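Long-range contacts in trilobed Protease (Pyrococcus furiosus, PDB 2GOP), which forms the beta-propeller domain of a protease, with an open velcro topology, and probably controls access of substrates to the proteolytic part: residues R180-V185 with I204-K209; D310-Y315 with T328-E333. One frame throughout, in Å; residues are numbered along the deposited sequence.

Interaction 1. Residues R180-V185 with I204-K209; sequences RDKIVV and IWEDGK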
loop_
_atom_site.group_PDB
_atom_site.type_symbol
_atom_site.label_atom_id
_atom_site.label_comp_id
_atom_site.label_asym_id
_atom_site.label_seq_id
_atom_site.Cartn_x
_atom_site.Cartn_y
_atom_site.Cartn_z
ATOM N N ARG A 180 17.160 10.938 18.447
ATOM C CA ARG A 180 18.412 11.594 18.850
ATOM C C ARG A 180 19.591 10.994 18.068
ATOM O O ARG A 180 19.578 11.089 16.848
ATOM C CB ARG A 180 18.577 11.610 20.365
ATOM C CG ARG A 180 17.475 12.445 21.055
ATOM C CD ARG A 180 17.947 13.099 22.337
ATOM N NE ARG A 180 16.913 13.916 22.991
ATOM C CZ ARG A 180 16.563 15.157 22.632
ATOM N NH1 ARG A 180 17.137 15.760 21.597
ATOM N NH2 ARG A 180 15.623 15.805 23.311
ATOM N N ASP A 181 20.574 10.372 18.725
ATOM C CA ASP A 181 21.701 9.776 18.001
ATOM C C ASP A 181 21.513 8.296 17.680
ATOM O O ASP A 181 22.404 7.661 17.105
ATOM C CB ASP A 181 23.004 9.996 18.765
ATOM C CG ASP A 181 23.588 11.383 18.536
ATOM O OD1 ASP A 181 23.377 11.977 17.439
ATOM O OD2 ASP A 181 24.253 11.873 19.460
ATOM N N LYS A 182 20.351 7.749 18.032
ATOM C CA LYS A 182 20.031 6.372 17.716
ATOM C C LYS A 182 19.127 6.309 16.496
ATOM O O LYS A 182 18.555 7.306 16.070
ATOM C CB LYS A 182 19.359 5.693 18.906
ATOM C CG LYS A 182 20.195 5.662 20.156
ATOM C CD LYS A 182 19.618 4.713 21.194
ATOM C CE LYS A 182 20.324 4.854 22.546
ATOM N NZ LYS A 182 19.869 3.855 23.554
ATOM N N ILE A 183 19.009 5.122 15.923
ATOM C CA ILE A 183 18.114 4.909 14.807
ATOM C C ILE A 183 17.059 3.893 15.232
ATOM O O ILE A 183 17.375 2.816 15.764
ATOM C CB ILE A 183 18.867 4.429 13.541
ATOM C CG1 ILE A 183 19.879 5.499 13.092
ATOM C CG2 ILE A 183 17.892 4.175 12.410
ATOM C CD1 ILE A 183 21.034 4.924 12.315
ATOM N N VAL A 184 15.803 4.259 15.017
ATOM C CA VAL A 184 14.686 3.358 15.282
ATOM C C VAL A 184 14.372 2.655 13.971
ATOM O O VAL A 184 14.118 3.308 12.972
ATOM C CB VAL A 184 13.466 4.140 15.773
ATOM C CG1 VAL A 184 12.221 3.233 15.864
ATOM C CG2 VAL A 184 13.799 4.797 17.117
ATOM N N VAL A 185 14.385 1.330 13.994
ATOM C CA VAL A 185 14.311 0.532 12.782
ATOM C C VAL A 185 13.081 -0.357 12.795
ATOM O O VAL A 185 12.895 -1.158 13.716
ATOM C CB VAL A 185 15.566 -0.330 12.618
ATOM C CG1 VAL A 185 15.490 -1.168 11.341
ATOM C CG2 VAL A 185 16.816 0.560 12.599
ATOM N N ILE A 204 15.875 -0.456 18.241
ATOM C CA ILE A 204 16.642 0.774 18.318
ATOM C C ILE A 204 18.128 0.416 18.165
ATOM O O ILE A 204 18.620 -0.536 18.780
ATOM C CB ILE A 204 16.320 1.598 19.603
ATOM C CG1 ILE A 204 16.896 3.018 19.471
ATOM C CG2 ILE A 204 16.832 0.877 20.860
ATOM C CD1 ILE A 204 16.052 4.114 20.138
ATOM N N TRP A 205 18.818 1.186 17.329
ATOM C CA TRP A 205 20.111 0.818 16.800
ATOM C C TRP A 205 21.132 1.910 17.099
ATOM O O TRP A 205 20.845 3.096 16.938
ATOM C CB TRP A 205 19.978 0.622 15.283
ATOM C CG TRP A 205 21.146 -0.065 14.609
ATOM C CD1 TRP A 205 21.234 -1.390 14.277
ATOM C CD2 TRP A 205 22.366 0.543 14.158
ATOM N NE1 TRP A 205 22.435 -1.642 13.659
ATOM C CE2 TRP A 205 23.152 -0.477 13.579
ATOM C CE3 TRP A 205 22.878 1.844 14.203
ATOM C CZ2 TRP A 205 24.418 -0.237 13.039
ATOM C CZ3 TRP A 205 24.139 2.086 13.670
ATOM C CH2 TRP A 205 24.893 1.049 13.090
ATOM N N GLU A 206 22.316 1.510 17.546
ATOM C CA GLU A 206 23.426 2.440 17.692
ATOM C C GLU A 206 24.764 1.706 17.690
ATOM O O GLU A 206 24.906 0.662 18.329
ATOM C CB GLU A 206 23.290 3.281 18.970
ATOM C CG GLU A 206 24.308 4.426 19.040
ATOM C CD GLU A 206 24.092 5.366 20.227
ATOM O OE1 GLU A 206 23.525 4.926 21.243
ATOM O OE2 GLU A 206 24.516 6.546 20.141
ATOM N N ASP A 207 25.726 2.247 16.938
ATOM C CA ASP A 207 27.102 1.753 16.944
ATOM C C ASP A 207 27.194 0.244 16.713
ATOM O O ASP A 207 27.921 -0.457 17.417
ATOM C CB ASP A 207 27.786 2.128 18.262
ATOM C CG ASP A 207 29.285 1.816 18.259
ATOM O OD1 ASP A 207 30.001 2.268 17.333
ATOM O OD2 ASP A 207 29.747 1.116 19.187
ATOM N N GLY A 208 26.424 -0.247 15.747
ATOM C CA GLY A 208 26.485 -1.647 15.333
ATOM C C GLY A 208 25.673 -2.617 16.173
ATOM O O GLY A 208 25.619 -3.807 15.861
ATOM N N LYS A 209 25.048 -2.124 17.241
ATOM C CA LYS A 209 24.275 -2.970 18.149
ATOM C C LYS A 209 22.841 -2.468 18.172
ATOM O O LYS A 209 22.579 -1.301 17.883
ATOM C CB LYS A 209 24.879 -2.959 19.552
ATOM C CG LYS A 209 26.344 -3.481 19.589
ATOM C CD LYS A 209 27.225 -2.696 20.555
ATOM C CE LYS A 209 27.393 -3.413 21.895
ATOM N NZ LYS A 209 27.769 -2.475 23.004
HETATM O O HOH W 1 22.625 5.200 15.644
#
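Ile183 and Trp205 join the second and third strands of the fourth blade, in chain order, of a seven-bladed beta-propeller, each blade a four-stranded antiparallel meander. They form a hydrogen-bonded antiparallel pair: Ile183 N gives to Trp205 O at 2.9 Å, and Trp205 N gives to Ile183 O at 2.7 Å. Ile183 O also receives the CA-H of Ile204, while Trp205 O takes a second bond from a water that bridges to Asp181 O, extending the join to the residue just before the strand begins.

Side chains divide between two faces. On one, Ile183 and Trp205 run alongside each other, the isoleucine tip CD1 lying 4.1 Å from Trp205 CE3, and Val185 CG2 rests against Trp205 CB. The indole is turned away from the backbone pair, with CG anti to the backbone N (chi1 -167°), over the following type I' turn, whose Gly208 N stands 3.2 Å above one face near the rim. On the other face, Ile204 CD1 meets Val184 CG2 at 3.8 Å, and Ile204 CG1 lies against Lys182 CD at 3.6 Å. The extended lysine runs across Glu206 at about a right angle; Lys182 NZ stays 4.5 Å from Glu206 OE1, too far for a salt bridge, though attraction is likely.

The turn from Glu206 to Lys209 leads into strand 209-217, while strand 175-179 flanks the hairpin through Ile177 and Val184. The Trp205 ring stacks on Phe168 of strand 163-171 in the preceding blade, and Asp181 forms a salt bridge with Lys117, so this hairpin is fitted against its neighbouring sheet as well as within its own.

Interaction 2. Residues D310-Y315 with T328-E333; sequences DEIVVY and TWDGEE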
loop_
_atom_site.group_PDB
_atom_site.type_symbol
_atom_site.label_atom_id
_atom_site.label_comp_id
_atom_site.label_asym_id
_atom_site.label_seq_id
_atom_site.Cartn_x
_atom_site.Cartn_y
_atom_site.Cartn_z
ATOM N N ASP A 310 8.606 23.302 11.559
ATOM C CA ASP A 310 9.740 23.567 12.441
ATOM C C ASP A 310 9.352 24.769 13.308
ATOM O O ASP A 310 8.598 24.596 14.266
ATOM C CB ASP A 310 11.038 23.758 11.636
ATOM C CG ASP A 310 12.275 23.924 12.523
ATOM O OD1 ASP A 310 12.440 23.162 13.497
ATOM O OD2 ASP A 310 13.091 24.822 12.233
ATOM N N GLU A 311 9.808 25.973 12.971
ATOM C CA GLU A 311 9.358 27.177 13.679
ATOM C C GLU A 311 7.988 27.597 13.170
ATOM O O GLU A 311 7.188 28.188 13.905
ATOM C CB GLU A 311 10.349 28.329 13.488
ATOM C CG GLU A 311 11.663 28.127 14.224
ATOM C CD GLU A 311 12.683 29.204 13.911
ATOM O OE1 GLU A 311 13.797 29.143 14.478
ATOM O OE2 GLU A 311 12.376 30.104 13.091
ATOM N N ILE A 312 7.743 27.261 11.905
ATOM C CA ILE A 312 6.534 27.600 11.178
ATOM C C ILE A 312 5.968 26.315 10.565
ATOM O O ILE A 312 6.687 25.338 10.413
ATOM C CB ILE A 312 6.885 28.636 10.066
ATOM C CG1 ILE A 312 5.828 29.732 9.993
ATOM C CG2 ILE A 312 7.154 27.968 8.707
ATOM C CD1 ILE A 312 6.070 30.827 11.027
ATOM N N VAL A 313 4.681 26.302 10.231
ATOM C CA VAL A 313 4.113 25.183 9.473
ATOM C C VAL A 313 4.072 25.551 7.997
ATOM O O VAL A 313 3.727 26.673 7.661
ATOM C CB VAL A 313 2.687 24.802 9.929
ATOM C CG1 VAL A 313 2.174 23.614 9.095
ATOM C CG2 VAL A 313 2.668 24.475 11.416
ATOM N N VAL A 314 4.440 24.601 7.137
ATOM C CA VAL A 314 4.405 24.792 5.685
ATOM C C VAL A 314 3.667 23.625 5.051
ATOM O O VAL A 314 3.797 22.483 5.492
ATOM C CB VAL A 314 5.831 24.898 5.065
ATOM C CG1 VAL A 314 6.502 23.525 4.956
ATOM C CG2 VAL A 314 5.776 25.565 3.696
ATOM N N TYR A 315 2.887 23.906 4.023
ATOM C CA TYR A 315 2.161 22.839 3.350
ATOM C C TYR A 315 1.828 23.210 1.924
ATOM O O TYR A 315 1.791 24.401 1.564
ATOM C CB TYR A 315 0.888 22.474 4.128
ATOM C CG TYR A 315 0.003 23.658 4.509
ATOM C CD1 TYR A 315 -0.942 24.176 3.625
ATOM C CD2 TYR A 315 0.098 24.233 5.768
ATOM C CE1 TYR A 315 -1.760 25.247 3.991
ATOM C CE2 TYR A 315 -0.717 25.297 6.144
ATOM C CZ TYR A 315 -1.633 25.802 5.252
ATOM O OH TYR A 315 -2.412 26.862 5.644
ATOM N N THR A 328 2.192 28.944 4.195
ATOM C CA THR A 328 2.700 28.809 5.560
ATOM C C THR A 328 1.585 29.070 6.563
ATOM O O THR A 328 0.533 29.615 6.228
ATOM C CB THR A 328 3.901 29.749 5.872
ATOM O OG1 THR A 328 3.547 31.110 5.609
ATOM C CG2 THR A 328 5.139 29.367 5.046
ATOM N N TRP A 329 1.820 28.664 7.802
ATOM C CA TRP A 329 0.855 28.891 8.852
ATOM C C TRP A 329 1.584 29.099 10.184
ATOM O O TRP A 329 2.373 28.253 10.605
ATOM C CB TRP A 329 -0.128 27.721 8.898
ATOM C CG TRP A 329 -1.311 27.975 9.732
ATOM C CD1 TRP A 329 -2.497 28.532 9.339
ATOM C CD2 TRP A 329 -1.439 27.687 11.117
ATOM N NE1 TRP A 329 -3.358 28.609 10.407
ATOM C CE2 TRP A 329 -2.732 28.097 11.513
ATOM C CE3 TRP A 329 -0.582 27.130 12.073
ATOM C CZ2 TRP A 329 -3.191 27.958 12.816
ATOM C CZ3 TRP A 329 -1.044 26.993 13.376
ATOM C CH2 TRP A 329 -2.335 27.405 13.733
ATOM N N ASP A 330 1.345 30.258 10.802
ATOM C CA ASP A 330 1.922 30.608 12.103
ATOM C C ASP A 330 0.834 31.013 13.105
ATOM O O ASP A 330 1.085 31.788 14.027
ATOM C CB ASP A 330 2.928 31.754 11.935
ATOM C CG ASP A 330 2.277 33.071 11.493
ATOM O OD1 ASP A 330 1.075 33.089 11.150
ATOM O OD2 ASP A 330 2.983 34.099 11.481
ATOM N N GLY A 331 -0.365 30.471 12.916
ATOM C CA GLY A 331 -1.577 30.983 13.556
ATOM C C GLY A 331 -2.473 31.594 12.492
ATOM O O GLY A 331 -3.690 31.700 12.669
ATOM N N GLU A 332 -1.845 31.989 11.386
ATOM C CA GLU A 332 -2.505 32.609 10.243
ATOM C C GLU A 332 -1.951 31.993 8.955
ATOM O O GLU A 332 -0.762 31.695 8.880
ATOM C CB GLU A 332 -2.206 34.112 10.252
ATOM C CG GLU A 332 -2.852 34.920 9.130
ATOM C CD GLU A 332 -4.040 35.737 9.596
ATOM O OE1 GLU A 332 -4.878 35.199 10.356
ATOM O OE2 GLU A 332 -4.133 36.919 9.196
ATOM N N GLU A 333 -2.800 31.831 7.943
ATOM C CA GLU A 333 -2.345 31.331 6.643
ATOM C C GLU A 333 -1.799 32.473 5.795
ATOM O O GLU A 333 -2.353 33.568 5.791
ATOM C CB GLU A 333 -3.471 30.623 5.883
ATOM C CG GLU A 333 -3.007 29.936 4.597
ATOM C CD GLU A 333 -4.085 29.067 3.964
ATOM O OE1 GLU A 333 -4.952 29.624 3.263
ATOM O OE2 GLU A 333 -4.060 27.826 4.142
#
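Val313 and Trp329 pair the second and third strands of the last blade of the propeller, a four-stranded antiparallel meander. Val313 N donates to Trp329 O at 3.0 Å, and Trp329 N returns to Val313 O at 2.8 Å. The CA-H of Thr328 also points to Val313 O, so this oxygen is met twice from the third strand.

Around this pair, side-chain contacts follow. Val313 CB lies beside Trp329 CB on the face where both point. On the other face Val314 CG2 comes 4.1 Å from Thr328 CG2, a contact left doubtful by a second conformer of the valine. Just before the strand, Ile312 and Asp330 lie side by side, with the isoleucine tip CD1 3.4 Å from Asp330 CB. Farther along, the Tyr315 ring crosses the third strand, its CE2 edge 3.7 Å from Trp329 CB. Its CG sits between the backbone N and carbonyl carbon (chi1 50°), a torsion that turns the ring over the neighbouring strand and carries the hydroxyl as far as the fourth.

There Tyr315 OH donates to Glu333 OE2, which comes to the ring edge close to its plane. The modelled separation of 2.4 Å between Tyr315 OH and Glu333 OE2 is very short, so its exact length is doubtful. Glu333 reaches the hydroxyl with an extended chain, and its other oxygen, OE1, forms a salt bridge with Lys317, a charge that would tend to keep the carboxylate ionised.

Outermost, strand 16-23 of the first blade touches Ile312 through Thr22, while Ile297 lies against Trp329. The turn beyond Trp329 is shaped by an Asx turn, in which Asp330 OD1 accepts from Glu332 N at 3.1 Å, and it folds back until Gly331 N stands 3.3 Å above the centre of the Trp329 ring.

How the interactions relate
Followed from the N terminus, the chain completes three blades before interaction 1 closes the 18-residue excursion between 180-185 and 204-209 in the fourth. Two further blades pass before interaction 2 closes the shorter excursion of 12 residues in the seventh. The two are in series, neither nested nor crossed, with centres 31 Å apart and nearest atoms about 12 Å apart. Each joins the second strand to the third of its own blade, an example of one local hairpin design reused round a ring. Their neighbours differ: interaction 1 faces a consecutive blade, whereas interaction 2 adjoins strand 16-23, where the ring's two ends meet without sharing a sheet, as open velcro topology implies.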